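Local coordinates for flagellar hook-associated protein (Burkholderia pseudomallei, PDB 4UT1), which probably serves as a structural component of the bacterial flagellum, at the junction that joins the hook to the filament, at residues 359-373 with 402-414. Sequence-based numbering, arbitrary orientation.
With EDO (1,2-ethanediol), chain T.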
ATOM      1  N   SER A 359       2.160  -2.357 -12.308  1.00 17.88           N
ATOM      2  CA  SER A 359       1.844  -0.952 -12.062  1.00 18.20           C
ATOM      3  C   SER A 359       0.420  -0.823 -11.545  1.00 18.88           C
ATOM      4  O   SER A 359      -0.321  -1.808 -11.490  1.00 16.97           O
ATOM      5  CB  SER A 359       2.039  -0.117 -13.327  1.00 19.58           C
ATOM      6  OG  SER A 359       1.160  -0.532 -14.352  1.00 21.12           O
ATOM      7  N   PHE A 360       0.036   0.389 -11.156  1.00 16.31           N
ATOM      8  CA  PHE A 360      -1.319   0.620 -10.688  1.00 15.91           C
ATOM      9  C   PHE A 360      -2.226   0.977 -11.854  1.00 18.10           C
ATOM     10  O   PHE A 360      -1.836   1.714 -12.765  1.00 18.20           O
ATOM     11  CB  PHE A 360      -1.358   1.730  -9.627  1.00 15.34           C
ATOM     12  CG  PHE A 360      -0.595   1.383  -8.380  1.00 12.20           C
ATOM     13  CD1 PHE A 360      -1.089   0.430  -7.491  1.00 15.60           C
ATOM     14  CD2 PHE A 360       0.619   1.975  -8.112  1.00 13.68           C
ATOM     15  CE1 PHE A 360      -0.377   0.085  -6.340  1.00 12.71           C
ATOM     16  CE2 PHE A 360       1.346   1.621  -6.973  1.00 12.25           C
ATOM     17  CZ  PHE A 360       0.837   0.691  -6.086  1.00 13.82           C
ATOM     18  N   VAL A 361      -3.432   0.433 -11.823  1.00 17.30           N
ATOM     19  CA  VAL A 361      -4.487   0.886 -12.720  1.00 18.30           C
ATOM     20  C   VAL A 361      -4.718   2.376 -12.475  1.00 20.87           C
ATOM     21  O   VAL A 361      -4.831   3.174 -13.408  1.00 18.49           O
ATOM     22  CB  VAL A 361      -5.781   0.100 -12.492  1.00 18.41           C
ATOM     23  CG1 VAL A 361      -6.913   0.698 -13.313  1.00 20.82           C
ATOM     24  CG2 VAL A 361      -5.565  -1.378 -12.836  1.00 22.83           C
ATOM     25  N   ASP A 362      -4.759   2.740 -11.200  1.00 18.62           N
ATOM     26  CA  ASP A 362      -4.959   4.121 -10.777  1.00 20.22           C
ATOM     27  C   ASP A 362      -4.080   4.364  -9.564  1.00 15.16           C
ATOM     28  O   ASP A 362      -4.427   3.918  -8.483  1.00 16.89           O
ATOM     29  CB  ASP A 362      -6.430   4.374 -10.422  1.00 17.42           C
ATOM     30  CG  ASP A 362      -6.715   5.817 -10.052  1.00 22.08           C
ATOM     31  OD1 ASP A 362      -5.764   6.608  -9.862  1.00 17.57           O
ATOM     32  OD2 ASP A 362      -7.913   6.162  -9.943  1.00 21.11           O
ATOM     33  N   GLY A 363      -2.979   5.095  -9.742  1.00 15.06           N
ATOM     34  CA  GLY A 363      -2.075   5.404  -8.638  1.00 14.67           C
ATOM     35  C   GLY A 363      -2.718   6.148  -7.483  1.00 13.59           C
ATOM     36  O   GLY A 363      -2.191   6.158  -6.368  1.00 13.16           O
ATOM     37  N   THR A 364      -3.840   6.823  -7.725  1.00 18.01           N
ATOM     38  CA  THR A 364      -4.484   7.538  -6.622  1.00 12.83           C
ATOM     39  C   THR A 364      -5.299   6.570  -5.778  1.00 14.81           C
ATOM     40  O   THR A 364      -5.676   6.884  -4.650  1.00 17.99           O
ATOM     41  CB  THR A 364      -5.414   8.684  -7.101  1.00 16.64           C
ATOM     42  OG1 THR A 364      -6.518   8.129  -7.817  1.00 16.05           O
ATOM     43  CG2 THR A 364      -4.653   9.679  -7.982  1.00 16.35           C
ATOM     44  N   GLN A 365      -5.585   5.397  -6.337  1.00 12.83           N
ATOM     45  CA  GLN A 365      -6.255   4.341  -5.577  1.00 16.46           C
ATOM     46  C   GLN A 365      -5.436   3.058  -5.618  1.00 17.16           C
ATOM     47  O   GLN A 365      -5.804   2.089  -6.283  1.00 20.49           O
ATOM     48  CB  GLN A 365      -7.664   4.091  -6.121  1.00 20.74           C
ATOM     49  CG  GLN A 365      -8.524   5.347  -6.172  1.00 19.99           C
ATOM     50  CD  GLN A 365      -9.860   5.101  -6.839  1.00 28.91           C
ATOM     51  OE1 GLN A 365     -10.840   4.754  -6.181  1.00 32.45           O
ATOM     52  NE2 GLN A 365      -9.900   5.257  -8.155  1.00 27.78           N
ATOM     53  N   PRO A 366      -4.315   3.040  -4.893  1.00 15.35           N
ATOM     54  CA  PRO A 366      -3.426   1.877  -4.900  1.00 14.33           C
ATOM     55  C   PRO A 366      -3.986   0.730  -4.075  1.00 12.99           C
ATOM     56  O   PRO A 366      -4.929   0.907  -3.302  1.00 12.30           O
ATOM     57  CB  PRO A 366      -2.139   2.425  -4.266  1.00 13.72           C
ATOM     58  CG  PRO A 366      -2.625   3.474  -3.348  1.00 12.06           C
ATOM     59  CD  PRO A 366      -3.829   4.105  -3.998  1.00 15.09           C
ATOM     60  N   THR A 367      -3.399  -0.446  -4.249  1.00 17.23           N
ATOM     61  CA  THR A 367      -3.683  -1.579  -3.390  1.00 15.23           C
ATOM     62  C   THR A 367      -3.092  -1.318  -2.015  1.00 15.70           C
ATOM     63  O   THR A 367      -2.260  -0.420  -1.867  1.00 14.14           O
ATOM     64  CB  THR A 367      -3.091  -2.871  -3.964  1.00 13.07           C
ATOM     65  OG1 THR A 367      -1.709  -2.651  -4.266  1.00 12.23           O
ATOM     66  CG2 THR A 367      -3.830  -3.248  -5.252  1.00 13.44           C
ATOM     67  N   THR A 368      -3.514  -2.104  -1.025  1.00 14.28           N
ATOM     68  CA  THR A 368      -3.078  -1.897   0.355  1.00 14.15           C
ATOM     69  C   THR A 368      -2.486  -3.141   1.012  1.00 13.02           C
ATOM     70  O   THR A 368      -2.156  -3.101   2.206  1.00 15.06           O
ATOM     71  CB  THR A 368      -4.232  -1.426   1.247  1.00 17.29           C
ATOM     72  OG1 THR A 368      -5.295  -2.383   1.194  1.00 16.01           O
ATOM     73  CG2 THR A 368      -4.754  -0.059   0.781  1.00 20.64           C
ATOM     74  N   SER A 369      -2.378  -4.235   0.258  1.00 13.53           N
ATOM     75  CA  SER A 369      -1.806  -5.489   0.791  1.00 13.92           C
ATOM     76  C   SER A 369      -0.585  -5.989   0.008  1.00 12.88           C
ATOM     77  O   SER A 369      -0.006  -5.258  -0.802  1.00 13.41           O
ATOM     78  CB  SER A 369      -2.876  -6.599   0.819  1.00 13.47           C
ATOM     79  OG  SER A 369      -2.414  -7.711   1.598  1.00 17.71           O
ATOM     80  N   ASP A 370      -0.179  -7.233   0.282  1.00 12.79           N
ATOM     81  CA  ASP A 370       0.914  -7.899  -0.436  1.00 12.82           C
ATOM     82  C   ASP A 370       0.323  -9.083  -1.184  1.00 14.51           C
ATOM     83  O   ASP A 370      -0.610  -9.720  -0.690  1.00 14.00           O
ATOM     84  CB  ASP A 370       2.018  -8.448   0.486  1.00 10.25           C
ATOM     85  CG  ASP A 370       2.729  -7.384   1.315  1.00 14.48           C
ATOM     86  OD1 ASP A 370       2.830  -6.214   0.889  1.00 12.82           O
ATOM     87  OD2 ASP A 370       3.220  -7.760   2.411  1.00 13.83           O
ATOM     88  N   TYR A 371       0.889  -9.415  -2.336  1.00 11.83           N
ATOM     89  CA  TYR A 371       0.282 -10.458  -3.169  1.00 14.99           C
ATOM     90  C   TYR A 371       1.270 -11.459  -3.732  1.00 15.03           C
ATOM     91  O   TYR A 371       2.471 -11.213  -3.793  1.00 11.63           O
ATOM     92  CB  TYR A 371      -0.505  -9.821  -4.330  1.00 12.86           C
ATOM     93  CG  TYR A 371      -1.382  -8.706  -3.844  1.00 13.80           C
ATOM     94  CD1 TYR A 371      -2.656  -8.955  -3.348  1.00 14.46           C
ATOM     95  CD2 TYR A 371      -0.908  -7.400  -3.811  1.00 14.27           C
ATOM     96  CE1 TYR A 371      -3.444  -7.920  -2.850  1.00 16.01           C
ATOM     97  CE2 TYR A 371      -1.685  -6.364  -3.320  1.00 14.37           C
ATOM     98  CZ  TYR A 371      -2.948  -6.627  -2.837  1.00 15.41           C
ATOM     99  OH  TYR A 371      -3.706  -5.583  -2.348  1.00 14.55           O
ATOM    100  N   ALA A 372       0.742 -12.601  -4.167  1.00 14.54           N
ATOM    101  CA  ALA A 372       1.515 -13.498  -5.005  1.00 12.79           C
ATOM    102  C   ALA A 372       0.693 -13.728  -6.268  1.00 12.53           C
ATOM    103  O   ALA A 372      -0.508 -13.956  -6.172  1.00 13.46           O
ATOM    104  CB  ALA A 372       1.816 -14.811  -4.290  1.00 15.90           C
ATOM    105  N   LEU A 373       1.337 -13.598  -7.427  1.00 10.24           N
ATOM    106  CA  LEU A 373       0.749 -14.014  -8.708  1.00 13.14           C
ATOM    107  C   LEU A 373       1.287 -15.389  -9.094  1.00 14.26           C
ATOM    108  O   LEU A 373       2.500 -15.568  -9.297  1.00 13.30           O
ATOM    109  CB  LEU A 373       1.064 -13.017  -9.818  1.00 15.55           C
ATOM    110  CG  LEU A 373       0.313 -13.332 -11.119  1.00 13.75           C
ATOM    111  CD1 LEU A 373      -1.065 -12.742 -11.043  1.00 14.91           C
ATOM    112  CD2 LEU A 373       1.088 -12.793 -12.299  1.00 18.27           C
ATOM    113  N   THR A 402      -0.304  -9.894 -20.620  1.00 21.35           N
ATOM    114  CA  THR A 402      -0.640  -8.748 -19.786  1.00 22.28           C
ATOM    115  C   THR A 402      -2.037  -8.978 -19.239  1.00 22.59           C
ATOM    116  O   THR A 402      -2.887  -9.542 -19.925  1.00 23.09           O
ATOM    117  CB  THR A 402      -0.588  -7.430 -20.568  1.00 25.48           C
ATOM    118  OG1 THR A 402      -1.596  -7.450 -21.588  1.00 31.75           O
ATOM    119  CG2 THR A 402       0.772  -7.250 -21.217  1.00 22.63           C
ATOM    120  N   MET A 403      -2.273  -8.547 -18.007  1.00 17.01           N
ATOM    121  CA  MET A 403      -3.567  -8.720 -17.357  1.00 17.95           C
ATOM    122  C   MET A 403      -3.795  -7.677 -16.265  1.00 20.62           C
ATOM    123  O   MET A 403      -2.856  -7.023 -15.802  1.00 18.42           O
ATOM    124  CB  MET A 403      -3.690 -10.127 -16.768  1.00 16.92           C
ATOM    125  CG  MET A 403      -2.932 -10.332 -15.467  1.00 16.84           C
ATOM    126  SD  MET A 403      -2.410 -12.045 -15.256  1.00 16.77           S
ATOM    127  CE  MET A 403      -1.042 -12.077 -16.391  1.00 12.06           C
ATOM    128  N   THR A 404      -5.054  -7.514 -15.875  1.00 19.50           N
ATOM    129  CA  THR A 404      -5.418  -6.606 -14.804  1.00 18.98           C
ATOM    130  C   THR A 404      -6.222  -7.348 -13.745  1.00 22.38           C
ATOM    131  O   THR A 404      -7.245  -7.955 -14.046  1.00 21.50           O
ATOM    132  CB  THR A 404      -6.239  -5.402 -15.325  1.00 19.45           C
ATOM    133  OG1 THR A 404      -5.449  -4.660 -16.258  1.00 19.04           O
ATOM    134  CG2 THR A 404      -6.632  -4.484 -14.170  1.00 22.13           C
ATOM    135  N   ILE A 405      -5.743  -7.310 -12.507  1.00 15.28           N
ATOM    136  CA  ILE A 405      -6.430  -7.956 -11.397  1.00 16.29           C
ATOM    137  C   ILE A 405      -6.368  -7.076 -10.168  1.00 20.10           C
ATOM    138  O   ILE A 405      -5.293  -6.639  -9.799  1.00 17.82           O
ATOM    139  CB  ILE A 405      -5.794  -9.314 -11.041  1.00 17.56           C
ATOM    140  CG1 ILE A 405      -5.767 -10.240 -12.260  1.00 16.20           C
ATOM    141  CG2 ILE A 405      -6.527  -9.955  -9.868  1.00 17.35           C
ATOM    142  CD1 ILE A 405      -4.970 -11.519 -12.034  1.00 16.37           C
ATOM    143  N   GLY A 406      -7.512  -6.824  -9.543  1.00 22.67           N
ATOM    144  CA  GLY A 406      -7.558  -6.185  -8.237  1.00 25.85           C
ATOM    145  C   GLY A 406      -6.835  -4.857  -8.080  1.00 24.92           C
ATOM    146  O   GLY A 406      -6.303  -4.551  -7.003  1.00 22.25           O
ATOM    147  N   GLY A 407      -6.815  -4.061  -9.145  1.00 21.66           N
ATOM    148  CA  GLY A 407      -6.234  -2.727  -9.083  1.00 20.97           C
ATOM    149  C   GLY A 407      -4.830  -2.660  -9.649  1.00 17.04           C
ATOM    150  O   GLY A 407      -4.217  -1.589  -9.692  1.00 17.69           O
ATOM    151  N   LEU A 408      -4.320  -3.813 -10.075  1.00 13.10           N
ATOM    152  CA  LEU A 408      -2.963  -3.926 -10.597  1.00 14.98           C
ATOM    153  C   LEU A 408      -2.911  -4.294 -12.070  1.00 18.44           C
ATOM    154  O   LEU A 408      -3.668  -5.146 -12.532  1.00 21.07           O
ATOM    155  CB  LEU A 408      -2.181  -4.982  -9.819  1.00 15.77           C
ATOM    156  CG  LEU A 408      -2.036  -4.752  -8.323  1.00 12.32           C
ATOM    157  CD1 LEU A 408      -1.324  -5.950  -7.700  1.00 13.79           C
ATOM    158  CD2 LEU A 408      -1.266  -3.446  -8.086  1.00 14.61           C
ATOM    159  N   LYS A 409      -1.981  -3.675 -12.787  1.00 17.21           N
ATOM    160  CA  LYS A 409      -1.659  -4.078 -14.147  1.00 19.26           C
ATOM    161  C   LYS A 409      -0.430  -4.972 -14.086  1.00 20.26           C
ATOM    162  O   LYS A 409       0.632  -4.553 -13.625  1.00 17.51           O
ATOM    163  CB  LYS A 409      -1.413  -2.865 -15.047  1.00 22.45           C
ATOM    164  CG  LYS A 409      -2.657  -1.990 -15.268  1.00 26.52           C
ATOM    165  CD  LYS A 409      -2.341  -0.753 -16.114  1.00 31.70           C
ATOM    166  CE  LYS A 409      -3.552   0.172 -16.244  1.00 31.64           C
ATOM    167  NZ  LYS A 409      -3.166   1.523 -16.752  1.00 41.31           N
ATOM    168  N   LEU A 410      -0.584  -6.208 -14.546  1.00 15.58           N
ATOM    169  CA  LEU A 410       0.486  -7.190 -14.424  1.00 18.65           C
ATOM    170  C   LEU A 410       0.980  -7.599 -15.803  1.00 20.25           C
ATOM    171  O   LEU A 410       0.202  -8.057 -16.649  1.00 21.17           O
ATOM    172  CB  LEU A 410       0.001  -8.403 -13.628  1.00 15.80           C
ATOM    173  CG  LEU A 410      -0.484  -8.107 -12.207  1.00 20.05           C
ATOM    174  CD1 LEU A 410      -1.941  -8.495 -12.029  1.00 21.99           C
ATOM    175  CD2 LEU A 410       0.399  -8.824 -11.187  1.00 19.53           C
ATOM    176  N   SER A 411       2.273  -7.410 -16.032  1.00 17.78           N
ATOM    177  CA  SER A 411       2.861  -7.708 -17.327  1.00 22.45           C
ATOM    178  C   SER A 411       4.037  -8.673 -17.231  1.00 21.60           C
ATOM    179  O   SER A 411       5.003  -8.427 -16.516  1.00 19.85           O
ATOM    180  CB  SER A 411       3.287  -6.409 -18.003  1.00 20.53           C
ATOM    181  OG  SER A 411       2.128  -5.663 -18.300  1.00 22.10           O
ATOM    182  N   LEU A 412       3.941  -9.775 -17.969  1.00 20.85           N
ATOM    183  CA  LEU A 412       4.970 -10.805 -17.970  1.00 18.72           C
ATOM    184  C   LEU A 412       5.723 -10.828 -19.291  1.00 19.45           C
ATOM    185  O   LEU A 412       5.154 -10.543 -20.334  1.00 21.30           O
ATOM    186  CB  LEU A 412       4.347 -12.168 -17.695  1.00 21.58           C
ATOM    187  CG  LEU A 412       3.731 -12.301 -16.301  1.00 22.14           C
ATOM    188  CD1 LEU A 412       2.315 -12.829 -16.403  1.00 26.46           C
ATOM    189  CD2 LEU A 412       4.591 -13.206 -15.417  1.00 15.75           C
ATOM    190  N   SER A 413       7.006 -11.163 -19.245  1.00 21.58           N
ATOM    191  CA  SER A 413       7.823 -11.204 -20.457  1.00 27.44           C
ATOM    192  C   SER A 413       7.514 -12.448 -21.298  1.00 24.84           C
ATOM    193  O   SER A 413       7.820 -12.508 -22.485  1.00 29.07           O
ATOM    194  CB  SER A 413       9.303 -11.170 -20.097  1.00 26.44           C
ATOM    195  OG  SER A 413       9.660 -12.332 -19.378  1.00 25.40           O
ATOM    196  N   SER A 414       6.914 -13.442 -20.654  1.00 26.71           N
ATOM    197  CA  SER A 414       6.440 -14.648 -21.318  1.00 26.14           C
ATOM    198  C   SER A 414       5.533 -15.390 -20.348  1.00 24.37           C
ATOM    199  O   SER A 414       5.380 -14.979 -19.194  1.00 21.91           O
ATOM    200  CB  SER A 414       7.605 -15.535 -21.771  1.00 23.82           C
ATOM    201  OG  SER A 414       8.426 -15.929 -20.680  1.00 29.43           O
TER
HETATM  202  C1  EDO T1646       4.223  -3.016 -16.326  1.00 25.72           C
HETATM  203  O1  EDO T1646       4.312  -1.928 -15.407  1.00 33.83           O
HETATM  204  C2  EDO T1646       2.796  -3.071 -16.854  1.00 31.44           C
HETATM  205  O2  EDO T1646       1.937  -3.545 -15.814  1.00 31.01           O
HETATM  206  O   HOH W   1      -5.033   0.848  -8.804  1.00 18.30           O
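Ser359 and Lys409 form an antiparallel hydrogen-bonded pair, with Lys409 N to Ser359 O at 2.8 Å and Ser359 N to Lys409 O at 3.0 Å; the ladder ends where Val361 N reaches Gly407 O, 3.0 Å away and nearly straight at hydrogen (171°) but from above the carbonyl plane. Water 1 accepts from Asp362 N and sits within hydrogen-bonding distance of Gly407 O and Gln365 O, linking the 405-408 hairpin turn to the turn at 362-365. That second turn, on a loop resting on helix 287-322, is braced by Asp362: OD1 accepts from Thr364 N, closing an Asx turn, and from Thr364 OG1 on the same face of the carboxylate plane. On the outer face the extended Lys409 chain runs past Ser359 OG and brings CE within 3.7 Å of Val361 CA. With CG1 anti to the backbone N (chi1 173°), Val361 turns CG2 beside that N, against Gly407 and 3.5 Å from Thr404 CG2. Leu408 points the other way: its CD2 meets Phe360 CD1 at 3.9 Å, the two side chains lying side by side, and the Thr367 side chain crosses that of Leu408 at about a right angle, its CG2 touching CD2. Pro366 CB sits over one face of the Phe360 ring, offset toward its rim. Leu408 CD1 touches Tyr371 CD2 across the interior, while Leu373 spreads its methyls over Ile405, Leu410 (CD2 to CD2, 4.2 Å) and Leu412. Strand 371-375 belongs to a second antiparallel sheet, and its short segment passes strand 408-412 at 38°, the two sheets packing face to face as a β-sandwich within the D2-like domain.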